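Local coordinates for pancreatic lipase related protein 2 (Equus caballus, PDB 1W52), which probably hydrolyses galactolipids and triacylglycerols, releasing fatty acids, as a calcium-binding secreted lipase of the alpha/beta hydrolase superfamily, at residues 44-49 / 63-68; 72-77 / 102-107; 92-97 / 275-280; 38-43 / 50-55. One frame throughout, in Å; residues are numbered along the deposited sequence.

Interaction 1 (44-49 / 63-68); sequences NKNPDS and SSNFQS
Lys45 and Asn65 mark the nearest approach of two loops, with 6.8 Å between Lys45 CA and Asn65 CA. Neither backbone is regular here: 44-49 turns a corner over its last three residues, while 63-68 carries neither helix nor strand. Side chains make the contact.

Lys45 does most of the bridging. CG lies anti to its carbonyl carbon (chi1 -57°), and the rest of the chain runs out extended over 63-68. On the way its methylenes pass Asn65, with Lys45 CD 3.7 Å from Asn65 CB. At the end the ammonium makes a weak hydrogen bond from Lys45 NZ to Gln67 OE1, 3.2 Å long. Gln67 is bent at chi2, which turns its amide back toward the lysine and lays it nearly parallel to the amide of Asn44, the planes 11° apart. The Asn44 amide is held mainly elsewhere, OD1 by the N-H of Thr101 and ND2 by the carbonyl of Glu99. Asn46 also meets Asn65, its OD1 lying 3.7 Å from Asn65 CB. Inside its own loop Asn46 ND2 donates to Ser49 O at 2.9 Å, almost in the amide plane. This bond ties the corner together, and the same nitrogen also reaches Leu41 O.

The contact is a surface one. Loop 44-49 is the hairpin turn between strands 38-43 and 50-53. The other loop, 63-68, leads from helix 59-62 into strand 72-76; beneath it Phe66 is buried against Leu41 and against Leu137 and Leu141 of helix 116-141.

Interaction 2 (72-77 / 102-107); sequences THFVIH and NCISVD
Asn102 and His73 begin a ladder of backbone bonds between two parallel strands: His73 N donates to Asn102 O at 2.7 Å, and Ile104 N to His73 O at 2.6 Å. Val75 N then donates to Ile104 O, and Val106 N closes the run on Val75 O at 3.0 Å. The strand axes differ by 15°, and the pairing runs from Thr72 with Asn102 to Val75 with Ser105.

On one face of the sheet Thr72, Phe74 and Ile76 stand beside Asn102, Ile104 and Val106. Thr72 carries OG1 anti to its carbonyl carbon (chi1 -59°), on the side where Asn102 ND2 meets it and donates at 3.0 Å, with the hydroxyl close to the amide plane. The Phe74 ring lies alongside Ile104, both side chains pointing the same way, and Ile76 CG1 packs 3.8 Å from Val106 CG2. On the other face Cys103 SG sits 3.8 Å from His73 CB and 4.1 Å from Val75 CG2.

Further out, Tyr143 OH also bonds Thr72 OG1, while Asn102 OD1 accepts from Gln67 N. Replacing Thr72 with valine would probably leave both Asn102 ND2 and Tyr143 OH without this shared partner. The His73 ring is fixed through ND1 to His149 and NE2 to Glu99.

Strand 148-153 continues the sheet beyond 72-76, and 38-43 borders 102-107 antiparallel. Helix 87-96 completes the beta-alpha-beta crossover, covering the face of His73 and Val75, with Cys92 disulfide-bonded to Cys103.

Interaction 3 (92-97 / 275-280); sequences CKKILQ and SILNPD
Ile95 and Ile276 make the apolar heart of this contact, where two helices meet near their C-terminal ends: Ile95 CG1 lies 3.6 Å from Ile276 CD1, the two side chains crossing at about a right angle. Ile276 directs its CB toward the other helix, and with CG1 anti to its carbonyl carbon (chi1 -72°) and the chain then extended, CD1 is the atom that gets there. The second apolar patch is formed by Lys94 and Leu277. Here the lysine serves as a hydrocarbon, its CD 4.1 Å from Leu277 CD1 and its CB 4.0 Å from Ile276 CG2.

A different group of contacts sets methyls against oxygen. The backbone oxygen Lys94 O has Ile276 CG2 and Leu277 CD2 each at 3.7 Å, while its polar need is met within its own helix by Gln97 N. Leu277 CD1 also touches the amide oxygen of Gln97, which reaches it on an extended chain.

Charge stays outside the interface: Lys94 bends at chi3 and chi4, leading NZ away to a salt bridge with Asp90.

The contact joins two helices of the alpha/beta hydrolase fold, in which helices flank a central sheet. Helix 87-96 is the connection between strands 72-76 and 102-107, and helix 257-277 carries His265, the predicted charge-relay histidine, nearer its N-terminal end.

Interaction 4 (38-43 / 50-55); sequences RFLLYT and YQLITA
Arg38 brings its guanidinium up to the hydroxyl of Tyr50, with Arg38 NH2 3.6 Å from Tyr50 OH. The oxygen lies at the edge of the guanidinium, whose plane stands 83° to the phenol ring. Glu84 gathers both groups, through a salt bridge to Arg38 NH2 and a weak hydrogen bond with Tyr50 OH. Phe39 turns to the sheet face it shares with Leu41, where its CB packs 3.8 Å from Ile53 CG1 and its side chain also meets Thr130 and Leu133 of helix 116-141; the backbone bond from Ile53 N to Phe39 O is weak.

Leu40 takes the other face. Its CD1 sits over the centre of the Tyr50 ring, 4.1 Å from the centroid and 5° off the normal, a CH-pi contact. These strands form a beta hairpin at the border of the lipase sheet, 50-53 being an outermost strand and 38-43 linking it to 102-107. Leu41 and Gln51 are a hydrogen-bonded antiparallel pair, Gln51 N donating to Leu41 O at 3.1 Å. Leu41 CD2 also meets Ile53 CD1 at 3.8 Å. Tyr42 offers one ring face to Tyr50 CB, 4.0 Å from the ring centroid.

Tyr50 places CG between its backbone N and carbonyl carbon (chi1 52°), which lays the ring alongside Leu40. A serine here would probably uncover Leu40, which packs on the ring, and leave Glu84 without its weak bond to the phenol.

All four interactions lie in the lipase part of the chain. Interaction 4 is the hairpin at one border of the central sheet; strand 38-43 then bonds to strand 102-107, which carries interaction 2, and the centres of interactions 2 and 4 are about 9 Å apart. Interaction 1 sits on the hairpin turn, its centre also about 9 Å from that of interaction 4, and its segments alternate with the hairpin strands along the chain. Gln67 bonded to Asn102 ties it to interaction 2. Interaction 3, about 14 Å from interaction 2 and 20 Å from interaction 4 between centres, brings in crossover helix 87-96. Its partner, 275-280, comes far later, so early and late parts of the domain meet.

Interaction 1 (44-49 / 63-68)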
# COMPACT_ATOMS: atom_id res chain seq x y z
N ASN A 44 -7.98 -14.29 18.54
CA ASN A 44 -6.91 -15.28 18.54
C ASN A 44 -7.49 -16.58 19.06
O ASN A 44 -6.98 -17.65 18.77
CB ASN A 44 -5.72 -14.86 19.37
CG ASN A 44 -5.28 -13.49 19.07
OD1 ASN A 44 -5.95 -12.54 19.45
ND2 ASN A 44 -4.16 -13.35 18.40
N LYS A 45 -8.57 -16.45 19.82
CA LYS A 45 -9.29 -17.58 20.37
C LYS A 45 -9.86 -18.43 19.23
O LYS A 45 -9.62 -19.64 19.18
CB LYS A 45 -10.37 -17.08 21.34
CG LYS A 45 -9.81 -16.19 22.51
CD LYS A 45 -10.90 -15.50 23.38
CE LYS A 45 -10.33 -14.90 24.70
NZ LYS A 45 -11.17 -13.77 25.29
N ASN A 46 -10.58 -17.77 18.31
CA ASN A 46 -11.13 -18.40 17.08
C ASN A 46 -10.61 -17.82 15.76
O ASN A 46 -11.28 -17.00 15.13
CB ASN A 46 -12.66 -18.30 17.06
CG ASN A 46 -13.17 -16.86 16.99
OD1 ASN A 46 -13.04 -16.10 17.95
ND2 ASN A 46 -13.77 -16.51 15.87
N PRO A 47 -9.43 -18.26 15.33
CA PRO A 47 -8.83 -17.80 14.07
C PRO A 47 -9.28 -18.50 12.76
O PRO A 47 -8.55 -18.41 11.78
CB PRO A 47 -7.33 -18.02 14.32
CG PRO A 47 -7.25 -19.15 15.32
CD PRO A 47 -8.55 -19.20 16.06
N ASP A 48 -10.44 -19.14 12.73
CA ASP A 48 -10.89 -19.81 11.51
C ASP A 48 -12.34 -19.55 11.18
O ASP A 48 -12.63 -19.08 10.09
CB ASP A 48 -10.67 -21.31 11.61
CG ASP A 48 -9.26 -21.66 11.93
OD1 ASP A 48 -8.40 -21.28 11.11
OD2 ASP A 48 -8.91 -22.28 12.96
N SER A 49 -13.25 -19.87 12.08
CA SER A 49 -14.65 -19.56 11.83
C SER A 49 -14.90 -18.27 12.55
O SER A 49 -14.11 -17.88 13.37
CB SER A 49 -15.56 -20.64 12.37
OG SER A 49 -15.95 -20.31 13.68
N SER A 63 -21.39 -12.33 24.59
CA SER A 63 -21.25 -13.79 24.58
C SER A 63 -20.23 -14.27 23.58
O SER A 63 -20.05 -15.47 23.40
CB SER A 63 -22.59 -14.47 24.33
OG SER A 63 -23.22 -13.99 23.16
N SER A 64 -19.55 -13.32 22.94
CA SER A 64 -18.48 -13.61 21.95
C SER A 64 -17.06 -13.35 22.47
O SER A 64 -16.85 -12.62 23.46
CB SER A 64 -18.67 -12.75 20.70
OG SER A 64 -18.57 -11.37 21.01
N ASN A 65 -16.09 -13.89 21.73
CA ASN A 65 -14.69 -13.85 22.13
C ASN A 65 -14.07 -12.47 22.07
O ASN A 65 -12.91 -12.27 22.47
CB ASN A 65 -13.87 -14.82 21.29
CG ASN A 65 -14.30 -16.24 21.48
OD1 ASN A 65 -15.48 -16.54 21.52
ND2 ASN A 65 -13.34 -17.13 21.60
N PHE A 66 -14.82 -11.51 21.56
CA PHE A 66 -14.35 -10.15 21.54
C PHE A 66 -13.72 -9.84 22.89
O PHE A 66 -14.30 -10.16 23.90
CB PHE A 66 -15.51 -9.21 21.26
CG PHE A 66 -15.16 -7.74 21.36
CD1 PHE A 66 -15.39 -7.04 22.52
CD2 PHE A 66 -14.63 -7.07 20.29
CE1 PHE A 66 -15.08 -5.71 22.60
CE2 PHE A 66 -14.33 -5.73 20.38
CZ PHE A 66 -14.55 -5.06 21.52
N GLN A 67 -12.54 -9.21 22.89
CA GLN A 67 -11.78 -8.88 24.09
C GLN A 67 -11.62 -7.37 24.24
O GLN A 67 -10.83 -6.75 23.54
CB GLN A 67 -10.39 -9.57 24.11
CG GLN A 67 -9.74 -9.87 22.74
CD GLN A 67 -8.95 -11.22 22.67
OE1 GLN A 67 -9.45 -12.24 23.13
NE2 GLN A 67 -7.76 -11.21 22.06
N SER A 68 -12.37 -6.77 25.16
CA SER A 68 -12.34 -5.32 25.36
C SER A 68 -10.96 -4.81 25.76
O SER A 68 -10.68 -3.61 25.70
CB SER A 68 -13.37 -4.88 26.39
OG SER A 68 -12.87 -5.14 27.70

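Interaction 2 (72-77 / 102-107)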
# COMPACT_ATOMS: atom_id res chain seq x y z
N THR A 72 -8.90 -3.35 18.06
CA THR A 72 -9.82 -4.00 17.14
C THR A 72 -9.64 -3.53 15.70
O THR A 72 -9.74 -2.33 15.39
CB THR A 72 -11.23 -3.76 17.58
OG1 THR A 72 -11.41 -4.26 18.91
CG2 THR A 72 -12.23 -4.49 16.67
N HIS A 73 -9.34 -4.48 14.82
CA HIS A 73 -9.23 -4.20 13.39
C HIS A 73 -10.52 -4.54 12.65
O HIS A 73 -11.09 -5.61 12.79
CB HIS A 73 -8.05 -4.97 12.80
CG HIS A 73 -6.76 -4.68 13.51
ND1 HIS A 73 -6.13 -3.47 13.41
CD2 HIS A 73 -6.00 -5.44 14.33
CE1 HIS A 73 -5.03 -3.49 14.14
NE2 HIS A 73 -4.92 -4.68 14.70
N PHE A 74 -10.99 -3.55 11.91
CA PHE A 74 -12.11 -3.69 10.99
C PHE A 74 -11.51 -3.70 9.59
O PHE A 74 -10.59 -2.92 9.28
CB PHE A 74 -13.00 -2.48 11.13
CG PHE A 74 -13.98 -2.54 12.29
CD1 PHE A 74 -13.91 -1.61 13.37
CD2 PHE A 74 -15.02 -3.46 12.29
CE1 PHE A 74 -14.83 -1.63 14.37
CE2 PHE A 74 -15.94 -3.47 13.32
CZ PHE A 74 -15.84 -2.54 14.34
N VAL A 75 -12.03 -4.58 8.75
CA VAL A 75 -11.59 -4.68 7.37
C VAL A 75 -12.79 -4.62 6.44
O VAL A 75 -13.55 -5.54 6.36
CB VAL A 75 -10.90 -5.99 7.17
CG1 VAL A 75 -10.57 -6.20 5.74
CG2 VAL A 75 -9.63 -6.00 8.02
N ILE A 76 -12.96 -3.53 5.73
CA ILE A 76 -14.12 -3.34 4.85
C ILE A 76 -13.76 -3.44 3.33
O ILE A 76 -12.93 -2.67 2.83
CB ILE A 76 -14.70 -1.94 5.14
CG1 ILE A 76 -14.76 -1.68 6.65
CG2 ILE A 76 -16.06 -1.80 4.47
CD1 ILE A 76 -15.06 -0.23 7.03
N HIS A 77 -14.43 -4.35 2.62
CA HIS A 77 -14.26 -4.46 1.16
C HIS A 77 -14.99 -3.35 0.40
O HIS A 77 -15.70 -2.51 0.98
CB HIS A 77 -14.75 -5.82 0.66
CG HIS A 77 -16.23 -5.95 0.64
ND1 HIS A 77 -16.88 -7.09 1.04
CD2 HIS A 77 -17.21 -5.07 0.31
CE1 HIS A 77 -18.19 -6.92 0.93
NE2 HIS A 77 -18.41 -5.70 0.49
N ASN A 102 -8.76 -8.36 18.30
CA ASN A 102 -10.05 -8.52 17.66
C ASN A 102 -9.98 -8.03 16.24
O ASN A 102 -9.66 -6.85 15.99
CB ASN A 102 -11.07 -7.63 18.36
CG ASN A 102 -11.10 -7.84 19.83
OD1 ASN A 102 -11.22 -8.98 20.29
ND2 ASN A 102 -10.99 -6.73 20.61
N CYS A 103 -10.31 -8.90 15.29
CA CYS A 103 -10.40 -8.46 13.90
C CYS A 103 -11.75 -8.79 13.31
O CYS A 103 -12.14 -9.93 13.26
CB CYS A 103 -9.26 -9.05 13.08
SG CYS A 103 -9.20 -8.32 11.42
N ILE A 104 -12.48 -7.77 12.89
CA ILE A 104 -13.77 -7.94 12.21
C ILE A 104 -13.70 -7.58 10.72
O ILE A 104 -13.14 -6.54 10.32
CB ILE A 104 -14.88 -7.05 12.85
CG1 ILE A 104 -14.94 -7.18 14.38
CG2 ILE A 104 -16.24 -7.38 12.23
CD1 ILE A 104 -15.55 -5.96 15.05
N SER A 105 -14.32 -8.45 9.92
CA SER A 105 -14.44 -8.30 8.48
C SER A 105 -15.85 -7.84 8.26
O SER A 105 -16.78 -8.47 8.72
CB SER A 105 -14.18 -9.64 7.81
OG SER A 105 -14.59 -9.64 6.45
N VAL A 106 -16.01 -6.69 7.62
CA VAL A 106 -17.33 -6.10 7.38
C VAL A 106 -17.84 -6.55 6.00
O VAL A 106 -17.45 -5.98 4.98
CB VAL A 106 -17.27 -4.58 7.43
CG1 VAL A 106 -18.64 -3.97 7.11
CG2 VAL A 106 -16.76 -4.10 8.79
N ASP A 107 -18.69 -7.57 5.96
CA ASP A 107 -19.21 -8.07 4.70
C ASP A 107 -20.48 -7.36 4.31
O ASP A 107 -21.48 -7.51 4.99
CB ASP A 107 -19.49 -9.55 4.78
CG ASP A 107 -20.22 -10.08 3.54
OD1 ASP A 107 -21.39 -9.78 3.38
OD2 ASP A 107 -19.72 -10.81 2.67

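Interaction 3 (92-97 / 275-280)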
# COMPACT_ATOMS: atom_id res chain seq x y z
N CYS A 92 -7.69 -10.76 8.21
CA CYS A 92 -7.90 -10.87 9.67
C CYS A 92 -7.02 -11.95 10.30
O CYS A 92 -6.22 -11.65 11.18
CB CYS A 92 -9.37 -11.12 10.01
SG CYS A 92 -10.30 -9.59 10.22
N LYS A 93 -7.18 -13.19 9.85
CA LYS A 93 -6.23 -14.27 10.13
C LYS A 93 -4.75 -13.84 10.14
O LYS A 93 -4.06 -14.08 11.12
CB LYS A 93 -6.42 -15.41 9.11
CG LYS A 93 -7.49 -16.47 9.50
CD LYS A 93 -8.87 -16.25 8.86
CE LYS A 93 -9.61 -17.57 8.59
NZ LYS A 93 -11.06 -17.34 8.31
N LYS A 94 -4.25 -13.23 9.09
CA LYS A 94 -2.83 -12.86 9.12
C LYS A 94 -2.55 -11.93 10.32
O LYS A 94 -1.52 -12.07 11.01
CB LYS A 94 -2.34 -12.18 7.82
CG LYS A 94 -2.30 -13.06 6.56
CD LYS A 94 -1.37 -12.45 5.42
CE LYS A 94 -1.99 -12.53 4.00
NZ LYS A 94 -2.70 -13.80 3.70
N ILE A 95 -3.46 -10.99 10.57
CA ILE A 95 -3.28 -10.04 11.69
C ILE A 95 -3.14 -10.77 13.05
O ILE A 95 -2.31 -10.41 13.85
CB ILE A 95 -4.44 -9.02 11.75
CG1 ILE A 95 -4.32 -8.02 10.61
CG2 ILE A 95 -4.43 -8.26 13.07
CD1 ILE A 95 -5.51 -7.04 10.55
N LEU A 96 -3.95 -11.80 13.26
CA LEU A 96 -3.92 -12.61 14.46
C LEU A 96 -2.71 -13.55 14.60
O LEU A 96 -2.47 -14.09 15.67
CB LEU A 96 -5.19 -13.46 14.54
CG LEU A 96 -6.47 -12.63 14.54
CD1 LEU A 96 -7.68 -13.53 14.41
CD2 LEU A 96 -6.60 -11.74 15.76
N GLN A 97 -1.94 -13.76 13.55
CA GLN A 97 -0.67 -14.48 13.75
C GLN A 97 0.41 -13.58 14.35
O GLN A 97 1.46 -14.10 14.73
CB GLN A 97 -0.10 -15.06 12.45
CG GLN A 97 -1.06 -15.86 11.61
CD GLN A 97 -0.47 -16.24 10.26
OE1 GLN A 97 0.68 -15.90 9.96
NE2 GLN A 97 -1.27 -16.91 9.44
N SER A 275 2.64 -6.68 4.26
CA SER A 275 3.24 -5.86 5.36
C SER A 275 2.85 -6.33 6.79
O SER A 275 3.60 -6.16 7.76
CB SER A 275 2.85 -4.38 5.22
OG SER A 275 1.61 -4.14 5.83
N ILE A 276 1.66 -6.90 6.91
CA ILE A 276 1.24 -7.45 8.16
C ILE A 276 2.27 -8.44 8.67
O ILE A 276 2.65 -8.36 9.85
CB ILE A 276 -0.04 -8.18 8.00
CG1 ILE A 276 -1.20 -7.21 7.78
CG2 ILE A 276 -0.26 -9.07 9.25
CD1 ILE A 276 -2.52 -7.94 7.53
N LEU A 277 2.67 -9.39 7.81
CA LEU A 277 3.72 -10.37 8.17
C LEU A 277 5.13 -9.96 7.83
O LEU A 277 6.04 -10.67 8.19
CB LEU A 277 3.49 -11.69 7.48
CG LEU A 277 2.07 -12.19 7.64
CD1 LEU A 277 1.97 -13.66 7.45
CD2 LEU A 277 1.60 -11.89 9.01
N ASN A 278 5.34 -8.82 7.19
CA ASN A 278 6.65 -8.50 6.68
C ASN A 278 6.95 -7.07 6.84
O ASN A 278 7.41 -6.42 5.90
CB ASN A 278 6.72 -8.81 5.19
CG ASN A 278 6.61 -10.29 4.92
OD1 ASN A 278 7.59 -11.01 5.11
ND2 ASN A 278 5.44 -10.76 4.49
N PRO A 279 6.77 -6.57 8.05
CA PRO A 279 6.81 -5.12 8.31
C PRO A 279 7.97 -4.41 7.61
O PRO A 279 7.79 -3.33 7.08
CB PRO A 279 7.05 -5.06 9.82
CG PRO A 279 7.30 -6.57 10.28
CD PRO A 279 6.61 -7.39 9.26
N ASP A 280 9.15 -5.02 7.61
CA ASP A 280 10.37 -4.35 7.13
C ASP A 280 10.42 -4.37 5.62
O ASP A 280 11.44 -4.07 5.01
CB ASP A 280 11.63 -5.03 7.68
CG ASP A 280 11.70 -4.97 9.22
OD1 ASP A 280 11.70 -3.83 9.79
OD2 ASP A 280 11.76 -6.03 9.92

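Interaction 4 (38-43 / 50-55)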
# COMPACT_ATOMS: atom_id res chain seq x y z
N ARG A 38 -22.78 -7.27 7.50
CA ARG A 38 -22.60 -8.38 8.41
C ARG A 38 -21.20 -8.33 8.99
O ARG A 38 -20.23 -8.49 8.27
CB ARG A 38 -22.82 -9.71 7.68
CG ARG A 38 -24.26 -10.12 7.40
CD ARG A 38 -24.42 -11.64 7.32
NE ARG A 38 -23.21 -12.26 6.77
CZ ARG A 38 -22.80 -13.51 7.00
NH1 ARG A 38 -23.49 -14.36 7.75
NH2 ARG A 38 -21.68 -13.94 6.43
N PHE A 39 -21.12 -8.14 10.31
CA PHE A 39 -19.85 -8.08 11.03
C PHE A 39 -19.36 -9.46 11.46
O PHE A 39 -20.04 -10.16 12.17
CB PHE A 39 -20.07 -7.23 12.25
CG PHE A 39 -20.52 -5.84 11.92
CD1 PHE A 39 -19.64 -4.97 11.35
CD2 PHE A 39 -21.81 -5.41 12.21
CE1 PHE A 39 -20.02 -3.69 11.05
CE2 PHE A 39 -22.21 -4.10 11.94
CZ PHE A 39 -21.32 -3.24 11.34
N LEU A 40 -18.20 -9.88 10.98
CA LEU A 40 -17.72 -11.24 11.25
C LEU A 40 -16.48 -11.20 12.10
O LEU A 40 -15.48 -10.58 11.73
CB LEU A 40 -17.37 -11.98 9.98
CG LEU A 40 -18.31 -11.71 8.82
CD1 LEU A 40 -17.91 -12.61 7.72
CD2 LEU A 40 -19.76 -11.95 9.19
N LEU A 41 -16.55 -11.88 13.26
CA LEU A 41 -15.57 -11.65 14.33
C LEU A 41 -14.53 -12.76 14.47
O LEU A 41 -14.86 -13.91 14.68
CB LEU A 41 -16.26 -11.38 15.68
CG LEU A 41 -15.35 -10.91 16.83
CD1 LEU A 41 -14.14 -10.11 16.40
CD2 LEU A 41 -16.11 -10.04 17.76
N TYR A 42 -13.29 -12.36 14.31
CA TYR A 42 -12.17 -13.24 14.42
C TYR A 42 -11.32 -12.68 15.57
O TYR A 42 -11.15 -11.47 15.70
CB TYR A 42 -11.38 -13.24 13.13
CG TYR A 42 -12.04 -13.92 11.93
CD1 TYR A 42 -11.85 -15.27 11.70
CD2 TYR A 42 -12.78 -13.19 10.96
CE1 TYR A 42 -12.42 -15.91 10.57
CE2 TYR A 42 -13.35 -13.82 9.82
CZ TYR A 42 -13.17 -15.18 9.64
OH TYR A 42 -13.70 -15.86 8.56
N THR A 43 -10.82 -13.58 16.40
CA THR A 43 -9.98 -13.29 17.57
C THR A 43 -9.03 -14.46 17.74
O THR A 43 -9.28 -15.53 17.20
CB THR A 43 -10.80 -13.19 18.87
OG1 THR A 43 -11.79 -14.24 18.91
CG2 THR A 43 -11.59 -11.88 18.95
N TYR A 50 -16.00 -17.61 12.26
CA TYR A 50 -16.23 -16.29 12.80
C TYR A 50 -17.43 -16.30 13.68
O TYR A 50 -18.19 -17.25 13.72
CB TYR A 50 -16.46 -15.26 11.67
CG TYR A 50 -17.54 -15.68 10.70
CD1 TYR A 50 -18.85 -15.27 10.86
CD2 TYR A 50 -17.23 -16.52 9.63
CE1 TYR A 50 -19.84 -15.68 9.96
CE2 TYR A 50 -18.19 -16.92 8.73
CZ TYR A 50 -19.49 -16.51 8.90
OH TYR A 50 -20.42 -16.93 7.98
N GLN A 51 -17.65 -15.21 14.36
CA GLN A 51 -18.80 -15.14 15.20
C GLN A 51 -19.66 -14.03 14.69
O GLN A 51 -19.29 -12.88 14.75
CB GLN A 51 -18.38 -14.92 16.65
CG GLN A 51 -17.42 -16.03 17.21
CD GLN A 51 -17.53 -16.22 18.71
OE1 GLN A 51 -17.07 -15.38 19.48
NE2 GLN A 51 -18.15 -17.32 19.13
N LEU A 52 -20.82 -14.38 14.17
CA LEU A 52 -21.71 -13.36 13.71
C LEU A 52 -22.12 -12.55 14.92
O LEU A 52 -22.76 -13.05 15.82
CB LEU A 52 -22.92 -13.94 13.00
CG LEU A 52 -23.80 -12.91 12.27
CD1 LEU A 52 -22.99 -11.94 11.39
CD2 LEU A 52 -24.87 -13.63 11.41
N ILE A 53 -21.71 -11.29 14.95
CA ILE A 53 -22.13 -10.37 15.99
C ILE A 53 -23.03 -9.32 15.38
O ILE A 53 -23.10 -9.18 14.16
CB ILE A 53 -20.91 -9.72 16.65
CG1 ILE A 53 -20.17 -8.80 15.67
CG2 ILE A 53 -19.95 -10.81 17.15
CD1 ILE A 53 -19.01 -8.02 16.30
N THR A 54 -23.67 -8.54 16.24
CA THR A 54 -24.67 -7.58 15.80
C THR A 54 -24.78 -6.48 16.80
O THR A 54 -24.90 -6.73 17.97
CB THR A 54 -26.03 -8.24 15.82
OG1 THR A 54 -26.01 -9.49 15.14
CG2 THR A 54 -27.01 -7.42 15.06
N ALA A 55 -24.84 -5.24 16.34
CA ALA A 55 -24.93 -4.12 17.26
C ALA A 55 -26.40 -3.97 17.68
O ALA A 55 -26.78 -3.11 18.50
CB ALA A 55 -24.36 -2.81 16.62